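Local structure of 3-oxo-glucose-6-phosphate:glutamate aminotransferase (Bacillus subtilis subsp. subtilis, 4K2M) at residues N173-C178 against P354-T359; R325-L330 against E340-S345; A331-K336 against G432-I437; E360-I365 against Q411-P416. The protein catalyses the reversible, pyridoxal phosphate-dependent transfer of an amino group from glutamate to 3-dehydro-glucose 6-phosphate, giving kanosamine 6-phosphate. All blocks are in the same frame, centred on the assembly; numbering follows the deposited sequence.

Interaction 1: N173-C178 against P354-T359; sequences NPQTFC and PIKVRT. With EDO (1,2-ethanediol), chain D.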
# COMPACT_ATOMS: atom_id res chain seq x y z
N ASN A 173 -20.27 -16.95 18.72
CA ASN A 173 -21.62 -16.85 19.26
C ASN A 173 -22.51 -16.67 18.02
O ASN A 173 -22.28 -15.77 17.22
CB ASN A 173 -21.66 -15.66 20.22
CG ASN A 173 -23.07 -15.31 20.69
OD1 ASN A 173 -24.02 -15.27 19.91
ND2 ASN A 173 -23.19 -15.01 21.98
N PRO A 174 -23.50 -17.55 17.82
CA PRO A 174 -24.21 -17.55 16.54
C PRO A 174 -25.21 -16.42 16.40
O PRO A 174 -25.79 -16.24 15.32
CB PRO A 174 -24.93 -18.92 16.54
CG PRO A 174 -25.14 -19.22 18.00
CD PRO A 174 -23.91 -18.67 18.69
N GLN A 175 -25.43 -15.66 17.47
CA GLN A 175 -26.26 -14.46 17.40
C GLN A 175 -25.45 -13.21 17.10
O GLN A 175 -25.91 -12.33 16.37
CB GLN A 175 -27.03 -14.26 18.71
CG GLN A 175 -28.37 -15.00 18.77
CD GLN A 175 -28.19 -16.50 18.69
OE1 GLN A 175 -27.46 -17.09 19.48
NE2 GLN A 175 -28.86 -17.12 17.73
N THR A 176 -24.26 -13.11 17.69
CA THR A 176 -23.44 -11.91 17.53
C THR A 176 -22.45 -12.05 16.38
O THR A 176 -21.89 -11.05 15.93
CB THR A 176 -22.62 -11.59 18.80
OG1 THR A 176 -21.57 -12.55 18.95
CG2 THR A 176 -23.49 -11.59 20.05
N PHE A 177 -22.21 -13.28 15.94
CA PHE A 177 -21.20 -13.62 14.92
C PHE A 177 -19.76 -13.36 15.36
O PHE A 177 -18.83 -13.49 14.56
CB PHE A 177 -21.47 -12.92 13.58
CG PHE A 177 -22.82 -13.24 12.99
CD1 PHE A 177 -23.02 -14.43 12.29
CD2 PHE A 177 -23.87 -12.33 13.11
CE1 PHE A 177 -24.26 -14.72 11.73
CE2 PHE A 177 -25.11 -12.61 12.57
CZ PHE A 177 -25.31 -13.82 11.88
N CYS A 178 -19.57 -13.05 16.63
CA CYS A 178 -18.23 -12.81 17.16
C CYS A 178 -17.73 -14.01 17.93
O CYS A 178 -18.52 -14.87 18.36
CB CYS A 178 -18.21 -11.57 18.07
SG CYS A 178 -18.60 -10.06 17.19
N PRO A 354 -26.65 -8.00 9.16
CA PRO A 354 -26.98 -9.42 8.96
C PRO A 354 -28.30 -9.82 9.57
O PRO A 354 -28.59 -9.51 10.74
CB PRO A 354 -25.85 -10.14 9.70
CG PRO A 354 -25.49 -9.21 10.83
CD PRO A 354 -25.77 -7.78 10.33
N ILE A 355 -29.12 -10.51 8.77
CA ILE A 355 -30.26 -11.22 9.33
C ILE A 355 -29.97 -12.70 9.17
O ILE A 355 -29.01 -13.08 8.51
CB ILE A 355 -31.58 -10.86 8.63
CG1 ILE A 355 -31.59 -11.37 7.19
CG2 ILE A 355 -31.83 -9.34 8.65
CD1 ILE A 355 -32.92 -11.13 6.47
N LYS A 356 -30.75 -13.56 9.81
CA LYS A 356 -30.60 -14.99 9.54
C LYS A 356 -31.91 -15.53 9.00
O LYS A 356 -32.98 -15.16 9.49
CB LYS A 356 -30.15 -15.75 10.80
CG LYS A 356 -28.73 -15.41 11.27
CD LYS A 356 -28.47 -15.84 12.73
CE LYS A 356 -28.34 -17.33 12.89
NZ LYS A 356 -28.14 -17.71 14.35
N VAL A 357 -31.82 -16.36 7.96
CA VAL A 357 -33.00 -16.99 7.38
C VAL A 357 -32.79 -18.50 7.48
O VAL A 357 -31.71 -18.94 7.90
CB VAL A 357 -33.19 -16.57 5.91
CG1 VAL A 357 -33.37 -15.04 5.81
CG2 VAL A 357 -32.00 -17.00 5.08
N ARG A 358 -33.78 -19.30 7.12
CA ARG A 358 -33.59 -20.75 7.14
C ARG A 358 -32.51 -21.19 6.16
O ARG A 358 -32.43 -20.70 5.02
CB ARG A 358 -34.91 -21.48 6.85
CG ARG A 358 -35.90 -21.46 8.00
CD ARG A 358 -37.22 -22.09 7.56
NE ARG A 358 -37.00 -23.10 6.53
CZ ARG A 358 -36.78 -24.39 6.77
NH1 ARG A 358 -36.75 -24.83 8.02
NH2 ARG A 358 -36.59 -25.23 5.76
N THR A 359 -31.66 -22.11 6.60
CA THR A 359 -30.58 -22.62 5.75
C THR A 359 -31.11 -23.11 4.40
O THR A 359 -30.53 -22.82 3.34
CB THR A 359 -29.86 -23.78 6.45
OG1 THR A 359 -29.26 -23.29 7.66
CG2 THR A 359 -28.79 -24.38 5.56
C1 EDO D . -29.16 -11.83 13.28
O1 EDO D . -28.10 -10.89 13.09
C2 EDO D . -28.77 -12.76 14.43
O2 EDO D . -28.61 -11.98 15.61
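Phe-177 slides past Lys-356 in the opposite direction, its ring meeting the lysine's aliphatic chain at the edge, where CZ comes within 3.8 Å of CG of Lys-356. The neighbouring ring atom CE2 of Phe-177 lies 3.8 Å from CG of Pro-354. Beyond the ring the lysine chain bends at its third torsion (chi3 72°), which brings its ammonium group to the turn: NZ of Lys-356 donates to the backbone O of Pro-174 at 2.9 Å, from well above the carbonyl plane. That carbonyl belongs to an Asx turn, in which OD1 of Asn-173 accepts from N of Gln-175 (2.8 Å) and also from N of Thr-176. Gln-175 crosses the lysine at about a right angle, its NE2 hydrogen-bonded to Glu-340. A 1,2-ethanediol, probably from the crystallisation liquor, bridges the segments: O1 of the diol donates to O of Pro-354 and O2 to O of Gln-175, both at 2.8 Å. The contact joins the loop after strand 166-169, in the large mixed sheet, to strand 353-356 of the small two-stranded antiparallel sheet. The Pro-174 carbonyl, together with a weak, long ion pair to Glu-340, probably favours the charged form of Lys-356, while its methylenes serve as apolar surface.

Interaction 2: R325-L330 against E340-S345; sequences RYITQL and ELPELS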
# COMPACT_ATOMS: atom_id res chain seq x y z
N ARG A 325 -34.22 1.10 11.50
CA ARG A 325 -35.41 1.07 10.64
C ARG A 325 -35.67 -0.36 10.14
O ARG A 325 -36.81 -0.81 10.13
CB ARG A 325 -35.24 2.04 9.48
CG ARG A 325 -36.53 2.37 8.71
CD ARG A 325 -36.34 3.65 7.90
NE ARG A 325 -37.57 4.10 7.22
CZ ARG A 325 -37.92 3.76 5.98
NH1 ARG A 325 -37.17 2.94 5.27
NH2 ARG A 325 -39.04 4.25 5.44
N TYR A 326 -34.61 -1.07 9.75
CA TYR A 326 -34.74 -2.49 9.42
C TYR A 326 -35.28 -3.28 10.60
O TYR A 326 -36.17 -4.12 10.45
CB TYR A 326 -33.38 -3.10 9.06
CG TYR A 326 -32.95 -3.00 7.62
CD1 TYR A 326 -33.84 -3.22 6.57
CD2 TYR A 326 -31.62 -2.73 7.31
CE1 TYR A 326 -33.42 -3.16 5.25
CE2 TYR A 326 -31.19 -2.67 6.00
CZ TYR A 326 -32.09 -2.88 4.97
OH TYR A 326 -31.65 -2.81 3.68
N ILE A 327 -34.71 -3.05 11.78
CA ILE A 327 -35.06 -3.89 12.93
C ILE A 327 -36.51 -3.67 13.33
O ILE A 327 -37.24 -4.62 13.63
CB ILE A 327 -34.10 -3.65 14.12
CG1 ILE A 327 -32.71 -4.20 13.78
CG2 ILE A 327 -34.64 -4.29 15.40
CD1 ILE A 327 -31.61 -3.73 14.77
N THR A 328 -36.94 -2.42 13.31
CA THR A 328 -38.32 -2.10 13.65
C THR A 328 -39.30 -2.59 12.57
O THR A 328 -40.29 -3.25 12.88
CB THR A 328 -38.47 -0.59 13.90
OG1 THR A 328 -37.65 -0.23 15.02
CG2 THR A 328 -39.93 -0.22 14.20
N GLN A 329 -39.02 -2.29 11.31
CA GLN A 329 -40.03 -2.54 10.27
C GLN A 329 -40.10 -4.02 9.85
O GLN A 329 -41.13 -4.46 9.33
CB GLN A 329 -39.87 -1.59 9.07
CG GLN A 329 -40.16 -0.11 9.47
CD GLN A 329 -40.39 0.83 8.29
OE1 GLN A 329 -40.73 0.40 7.18
NE2 GLN A 329 -40.21 2.12 8.54
N LEU A 330 -39.03 -4.78 10.10
CA LEU A 330 -39.04 -6.21 9.81
C LEU A 330 -39.45 -7.04 11.01
O LEU A 330 -39.46 -8.26 10.94
CB LEU A 330 -37.66 -6.70 9.31
CG LEU A 330 -37.19 -6.08 8.00
CD1 LEU A 330 -35.79 -6.57 7.70
CD2 LEU A 330 -38.13 -6.43 6.85
N GLU A 340 -34.14 -14.16 11.93
CA GLU A 340 -33.57 -13.52 13.12
C GLU A 340 -33.06 -12.15 12.71
O GLU A 340 -32.42 -12.00 11.68
CB GLU A 340 -32.40 -14.33 13.67
CG GLU A 340 -32.79 -15.62 14.39
CD GLU A 340 -31.56 -16.34 14.95
OE1 GLU A 340 -30.77 -15.69 15.67
OE2 GLU A 340 -31.39 -17.55 14.66
N LEU A 341 -33.34 -11.14 13.53
CA LEU A 341 -32.82 -9.79 13.29
C LEU A 341 -31.72 -9.52 14.30
O LEU A 341 -31.76 -10.04 15.41
CB LEU A 341 -33.94 -8.75 13.48
CG LEU A 341 -35.00 -8.70 12.39
CD1 LEU A 341 -36.27 -7.98 12.89
CD2 LEU A 341 -34.46 -8.01 11.12
N PRO A 342 -30.76 -8.66 13.93
CA PRO A 342 -29.78 -8.31 14.97
C PRO A 342 -30.42 -7.46 16.06
O PRO A 342 -31.48 -6.87 15.86
CB PRO A 342 -28.73 -7.49 14.20
CG PRO A 342 -29.50 -6.88 13.04
CD PRO A 342 -30.58 -7.90 12.68
N GLU A 343 -29.79 -7.46 17.23
CA GLU A 343 -30.26 -6.65 18.35
C GLU A 343 -29.85 -5.19 18.15
O GLU A 343 -28.74 -4.90 17.70
CB GLU A 343 -29.64 -7.20 19.63
CG GLU A 343 -30.00 -6.45 20.90
CD GLU A 343 -29.36 -7.09 22.13
OE1 GLU A 343 -29.05 -8.30 22.07
OE2 GLU A 343 -29.17 -6.38 23.14
N LEU A 344 -30.74 -4.27 18.48
CA LEU A 344 -30.39 -2.86 18.39
C LEU A 344 -29.54 -2.53 19.61
O LEU A 344 -30.05 -2.10 20.65
CB LEU A 344 -31.65 -1.99 18.36
CG LEU A 344 -31.44 -0.50 18.13
CD1 LEU A 344 -31.00 -0.16 16.70
CD2 LEU A 344 -32.66 0.34 18.54
N SER A 345 -28.24 -2.77 19.51
CA SER A 345 -27.38 -2.60 20.67
C SER A 345 -26.43 -1.41 20.51
O SER A 345 -26.15 -0.96 19.39
CB SER A 345 -26.57 -3.86 20.91
OG SER A 345 -25.59 -3.99 19.91
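Ile-327 pushes its terminal methyl almost onto a backbone carbonyl: CD1 of Ile-327 stands 3.3 Å from O of Pro-342, close for a carbon and an oxygen. This is helix-to-loop packing in the C-terminal part of a chain with the aspartate aminotransferase fold. The last turn of helix 312-329 lies against an irregular, largely extended loop, 340-345, that leads toward strand 353-356, and no hydrogen bond passes directly between the two segments. With CG1 anti to the carbonyl carbon (chi1 -70°) and CD1 extended beyond it, the isoleucine reaches along the loop; its CD1 also lies 4.0 Å from CB of Leu-344, the centre of an inverse gamma turn. Leu-341 also reaches across to the helix. It crosses Leu-330 at about a right angle, CD2 of Leu-341 lying 3.9 Å from CB of Leu-330. Phe-353 and Trp-350 both touch Ile-327 and Pro-342, while Leu-344 reaches back to Asp-324 and Leu-320, about one and two turns before Ile-327 in the helix. The other branch of Leu-341 sits at the helix end, where CD1 of Leu-341 is 3.6 Å from O of Ile-327 and 3.7 Å from O of Leu-330.

Interaction 3: A331-K336 against G432-I437; sequences AELQNK and GLFHVI
The Phe-434 ring takes Leu-333 over one face: CG of Leu-333 stands 3.9 Å from the centroid of the Phe-434 ring and 21° off its normal, a CH-pi contact displaced toward the rim. The nearest ring atom is CE1 of Phe-434, 3.6 Å from that same CG of Leu-333. Obliquely to the ring comes the carboxylate of Glu-332, its plane turned 57° from the ring, with OE1 of Glu-332 at 3.9 Å from CE1 of Phe-434. Leu-333 inserts among Leu-433, Phe-434 and Ile-437. Both its methyls lie along the ring, CD1 of Leu-333 going on to CG of Leu-433 at 4.1 Å and CD2 of Leu-333 to CG2 of Ile-437 at 3.7 Å. The short helix 331-335 thus packs on the long C-terminal helix 423-441, the segment axes 11.0 Å apart and running in nearly the same sense, at 31°. Leu-330, just before the short helix, and Ile-339, in the loop after it, extend the apolar patch. At its border OE2 of Glu-332 forms a salt bridge with Lys-438 of the long helix; Lys-336 also approaches this oxygen, at a doubtfully short distance. Apolar packing with one CH-pi contact therefore joins the helices, while the Glu-332 to Lys-438 salt bridge ties them at the border of the patch and probably keeps the carboxylate ionised.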
# COMPACT_ATOMS: atom_id res chain seq x y z
N ALA A 331 -39.79 -6.37 12.11
CA ALA A 331 -40.08 -7.03 13.39
C ALA A 331 -41.00 -8.24 13.29
O ALA A 331 -40.75 -9.27 13.93
CB ALA A 331 -40.65 -6.02 14.37
N GLU A 332 -42.08 -8.11 12.53
CA GLU A 332 -43.08 -9.17 12.45
C GLU A 332 -42.47 -10.47 11.95
O GLU A 332 -42.84 -11.56 12.42
CB GLU A 332 -44.23 -8.75 11.53
CG GLU A 332 -45.41 -9.71 11.55
CD GLU A 332 -46.35 -9.53 10.35
OE1 GLU A 332 -46.57 -8.38 9.92
OE2 GLU A 332 -46.86 -10.55 9.84
N LEU A 333 -41.53 -10.37 11.00
CA LEU A 333 -40.92 -11.58 10.44
C LEU A 333 -40.12 -12.33 11.50
O LEU A 333 -40.02 -13.56 11.46
CB LEU A 333 -40.04 -11.25 9.24
CG LEU A 333 -40.74 -10.66 8.01
CD1 LEU A 333 -39.74 -10.27 6.93
CD2 LEU A 333 -41.74 -11.66 7.45
N GLN A 334 -39.57 -11.60 12.47
CA GLN A 334 -38.86 -12.24 13.56
C GLN A 334 -39.83 -12.72 14.64
O GLN A 334 -39.63 -13.79 15.21
CB GLN A 334 -37.82 -11.30 14.18
CG GLN A 334 -37.19 -11.87 15.45
CD GLN A 334 -36.03 -11.03 15.95
OE1 GLN A 334 -34.87 -11.44 15.87
NE2 GLN A 334 -36.33 -9.85 16.48
N ASN A 335 -40.85 -11.93 14.93
CA ASN A 335 -41.85 -12.33 15.92
C ASN A 335 -42.53 -13.66 15.57
O ASN A 335 -42.91 -14.42 16.46
CB ASN A 335 -42.92 -11.24 16.09
CG ASN A 335 -42.35 -9.95 16.64
OD1 ASN A 335 -41.29 -9.95 17.28
ND2 ASN A 335 -43.05 -8.84 16.40
N LYS A 336 -42.68 -13.91 14.28
CA LYS A 336 -43.31 -15.14 13.80
C LYS A 336 -42.31 -16.24 13.52
O LYS A 336 -42.67 -17.29 12.98
CB LYS A 336 -44.14 -14.85 12.55
CG LYS A 336 -45.34 -13.96 12.82
CD LYS A 336 -46.26 -13.90 11.63
CE LYS A 336 -47.41 -12.93 11.88
NZ LYS A 336 -48.12 -12.61 10.60
N GLY A 432 -39.97 -6.46 -0.31
CA GLY A 432 -39.56 -7.64 -1.05
C GLY A 432 -39.31 -8.81 -0.11
O GLY A 432 -39.69 -9.95 -0.38
N LEU A 433 -38.66 -8.53 1.02
CA LEU A 433 -38.38 -9.57 1.99
C LEU A 433 -39.69 -10.14 2.55
O LEU A 433 -39.83 -11.37 2.69
CB LEU A 433 -37.49 -9.04 3.11
CG LEU A 433 -36.83 -10.10 3.99
CD1 LEU A 433 -35.87 -10.96 3.16
CD2 LEU A 433 -36.10 -9.42 5.14
N PHE A 434 -40.63 -9.26 2.89
CA PHE A 434 -41.93 -9.71 3.38
C PHE A 434 -42.61 -10.61 2.33
O PHE A 434 -43.09 -11.70 2.65
CB PHE A 434 -42.84 -8.52 3.73
CG PHE A 434 -42.78 -8.11 5.17
CD1 PHE A 434 -43.53 -8.79 6.13
CD2 PHE A 434 -41.99 -7.04 5.58
CE1 PHE A 434 -43.49 -8.41 7.46
CE2 PHE A 434 -41.94 -6.65 6.92
CZ PHE A 434 -42.70 -7.34 7.86
N HIS A 435 -42.61 -10.16 1.08
CA HIS A 435 -43.25 -10.93 0.02
C HIS A 435 -42.57 -12.28 -0.22
O HIS A 435 -43.23 -13.32 -0.29
CB HIS A 435 -43.29 -10.14 -1.28
CG HIS A 435 -44.14 -10.76 -2.34
ND1 HIS A 435 -43.71 -11.83 -3.10
CD2 HIS A 435 -45.40 -10.49 -2.75
CE1 HIS A 435 -44.67 -12.18 -3.94
NE2 HIS A 435 -45.70 -11.38 -3.75
N VAL A 436 -41.24 -12.27 -0.35
CA VAL A 436 -40.49 -13.50 -0.62
C VAL A 436 -40.58 -14.52 0.52
O VAL A 436 -40.78 -15.71 0.28
CB VAL A 436 -39.02 -13.21 -0.95
CG1 VAL A 436 -38.21 -14.51 -1.04
CG2 VAL A 436 -38.92 -12.44 -2.26
N ILE A 437 -40.43 -14.06 1.76
CA ILE A 437 -40.43 -14.98 2.90
C ILE A 437 -41.79 -15.65 3.08
O ILE A 437 -41.87 -16.84 3.42
CB ILE A 437 -39.95 -14.30 4.19
CG1 ILE A 437 -38.54 -14.77 4.52
CG2 ILE A 437 -40.87 -14.62 5.37
CD1 ILE A 437 -37.54 -13.66 4.66

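Interaction 4: E360-I365 against Q411-P416; sequences EDRADI and QVLHLP
NH1 of Arg-362 is held by two backbone carbonyls, O of Val-412 across the contact and O of His-409 in the last turn of helix 403-411. The bond from NH1 of Arg-362 to O of Val-412 is 2.8 Å long, with an N-H...O angle of 149°; the donor lies in the carbonyl plane on a lone pair, although the oxygen sits 18° out of the guanidinium plane. Arg-362 starts extended, CG anti to the backbone N and the second torsion also extended, which places CD of Arg-362 3.2 Å from O of Val-412. A bend at the third torsion (chi3 63°) then turns the guanidinium so that NH1 reaches the same oxygen. One turn on in the helix, Ile-365 crosses Leu-413 at a slant, with CG2 of Ile-365 4.0 Å from CD2 of Leu-413. The contact seats the start of helix 362-373 against strand 412-415, which pairs antiparallel with strand 353-356 in the small two-stranded sheet of this aminotransferase. Val-357, in the link between that partner strand and the helix, packs on both Arg-362 and Ile-365. With its guanidinium nitrogen NH1 bonded to both carbonyls, the arginine bridges the end of helix 403-411 and the start of strand 412-415, and its positive charge probably offsets the negative end of that helix's dipole.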
# COMPACT_ATOMS: atom_id res chain seq x y z
N GLU A 360 -32.23 -23.81 4.45
CA GLU A 360 -32.79 -24.49 3.29
C GLU A 360 -33.44 -23.50 2.32
O GLU A 360 -33.67 -23.83 1.16
CB GLU A 360 -33.83 -25.52 3.73
CG GLU A 360 -33.31 -26.58 4.71
CD GLU A 360 -33.32 -26.12 6.17
OE1 GLU A 360 -33.36 -24.89 6.42
OE2 GLU A 360 -33.28 -26.98 7.07
N ASP A 361 -33.70 -22.28 2.80
CA ASP A 361 -34.40 -21.28 1.99
C ASP A 361 -33.54 -20.12 1.48
O ASP A 361 -33.99 -19.36 0.61
CB ASP A 361 -35.56 -20.68 2.80
CG ASP A 361 -36.62 -21.70 3.17
OD1 ASP A 361 -36.71 -22.72 2.47
OD2 ASP A 361 -37.37 -21.47 4.14
N ARG A 362 -32.32 -19.97 1.99
CA ARG A 362 -31.54 -18.77 1.69
C ARG A 362 -31.24 -18.55 0.21
O ARG A 362 -31.43 -17.46 -0.30
CB ARG A 362 -30.22 -18.71 2.48
CG ARG A 362 -29.49 -17.36 2.27
CD ARG A 362 -28.17 -17.30 3.01
NE ARG A 362 -27.22 -18.31 2.53
CZ ARG A 362 -26.05 -18.55 3.12
NH1 ARG A 362 -25.70 -17.85 4.20
NH2 ARG A 362 -25.24 -19.49 2.64
N ALA A 363 -30.77 -19.58 -0.48
CA ALA A 363 -30.47 -19.44 -1.90
C ALA A 363 -31.70 -18.99 -2.68
O ALA A 363 -31.61 -18.12 -3.55
CB ALA A 363 -29.91 -20.74 -2.47
N ASP A 364 -32.86 -19.57 -2.36
CA ASP A 364 -34.10 -19.19 -3.04
C ASP A 364 -34.55 -17.78 -2.67
O ASP A 364 -35.07 -17.05 -3.51
CB ASP A 364 -35.23 -20.17 -2.74
CG ASP A 364 -36.33 -20.11 -3.79
OD1 ASP A 364 -36.02 -20.13 -5.00
OD2 ASP A 364 -37.51 -20.05 -3.40
N ILE A 365 -34.39 -17.41 -1.40
CA ILE A 365 -34.72 -16.05 -0.96
C ILE A 365 -33.90 -15.03 -1.73
O ILE A 365 -34.43 -14.03 -2.22
CB ILE A 365 -34.49 -15.86 0.55
CG1 ILE A 365 -35.54 -16.61 1.35
CG2 ILE A 365 -34.52 -14.38 0.93
CD1 ILE A 365 -35.11 -16.95 2.78
N GLN A 411 -26.93 -19.52 7.37
CA GLN A 411 -28.19 -18.80 7.57
C GLN A 411 -28.09 -17.32 7.28
O GLN A 411 -29.10 -16.67 6.99
CB GLN A 411 -28.67 -18.97 9.02
CG GLN A 411 -29.15 -20.36 9.36
CD GLN A 411 -29.77 -20.39 10.73
OE1 GLN A 411 -29.07 -20.49 11.73
NE2 GLN A 411 -31.09 -20.25 10.79
N VAL A 412 -26.89 -16.77 7.37
CA VAL A 412 -26.74 -15.32 7.40
C VAL A 412 -27.02 -14.72 6.03
O VAL A 412 -26.66 -15.29 4.99
CB VAL A 412 -25.33 -14.88 7.91
CG1 VAL A 412 -24.24 -15.30 6.92
CG2 VAL A 412 -25.29 -13.36 8.18
N LEU A 413 -27.67 -13.56 6.04
CA LEU A 413 -27.97 -12.84 4.82
C LEU A 413 -27.79 -11.35 5.11
O LEU A 413 -28.36 -10.83 6.07
CB LEU A 413 -29.42 -13.10 4.39
CG LEU A 413 -29.79 -12.49 3.04
CD1 LEU A 413 -28.82 -13.01 1.99
CD2 LEU A 413 -31.21 -12.83 2.66
N HIS A 414 -26.99 -10.68 4.29
CA HIS A 414 -26.76 -9.26 4.49
C HIS A 414 -27.65 -8.42 3.59
O HIS A 414 -27.75 -8.69 2.38
CB HIS A 414 -25.28 -8.93 4.27
CG HIS A 414 -24.39 -9.52 5.32
ND1 HIS A 414 -23.59 -10.62 5.10
CD2 HIS A 414 -24.22 -9.17 6.62
CE1 HIS A 414 -22.95 -10.92 6.22
NE2 HIS A 414 -23.32 -10.06 7.15
N LEU A 415 -28.28 -7.41 4.19
CA LEU A 415 -29.17 -6.50 3.49
C LEU A 415 -28.42 -5.21 3.19
O LEU A 415 -27.53 -4.84 3.96
CB LEU A 415 -30.37 -6.18 4.37
CG LEU A 415 -31.14 -7.39 4.89
CD1 LEU A 415 -32.39 -6.86 5.59
CD2 LEU A 415 -31.51 -8.32 3.74
N PRO A 416 -28.76 -4.52 2.09
CA PRO A 416 -28.05 -3.28 1.76
C PRO A 416 -28.06 -2.27 2.91
O PRO A 416 -29.12 -2.04 3.52
CB PRO A 416 -28.85 -2.71 0.58
CG PRO A 416 -29.41 -3.94 -0.08
CD PRO A 416 -29.75 -4.87 1.05

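From the N terminus, the first partner met is 173-178, in a loop of the large mixed sheet's domain; interaction 1 closes 176 residues later on strand 353-356. Within that span falls the short-range interaction 2, between the end of helix 312-329 and the loop before that strand. Interaction 3 begins inside the same span, at helix 331-335, but closes at the C-terminal helix, so it crosses both interaction 1 and interaction 2. Interaction 4 opens after interactions 1 and 2 have closed and lies wholly within the span of interaction 3. Strands 353-356 and 412-415, paired by backbone bonds, join interactions 1 and 4, while Leu-330 touching Phe-434 joins 2 and 3.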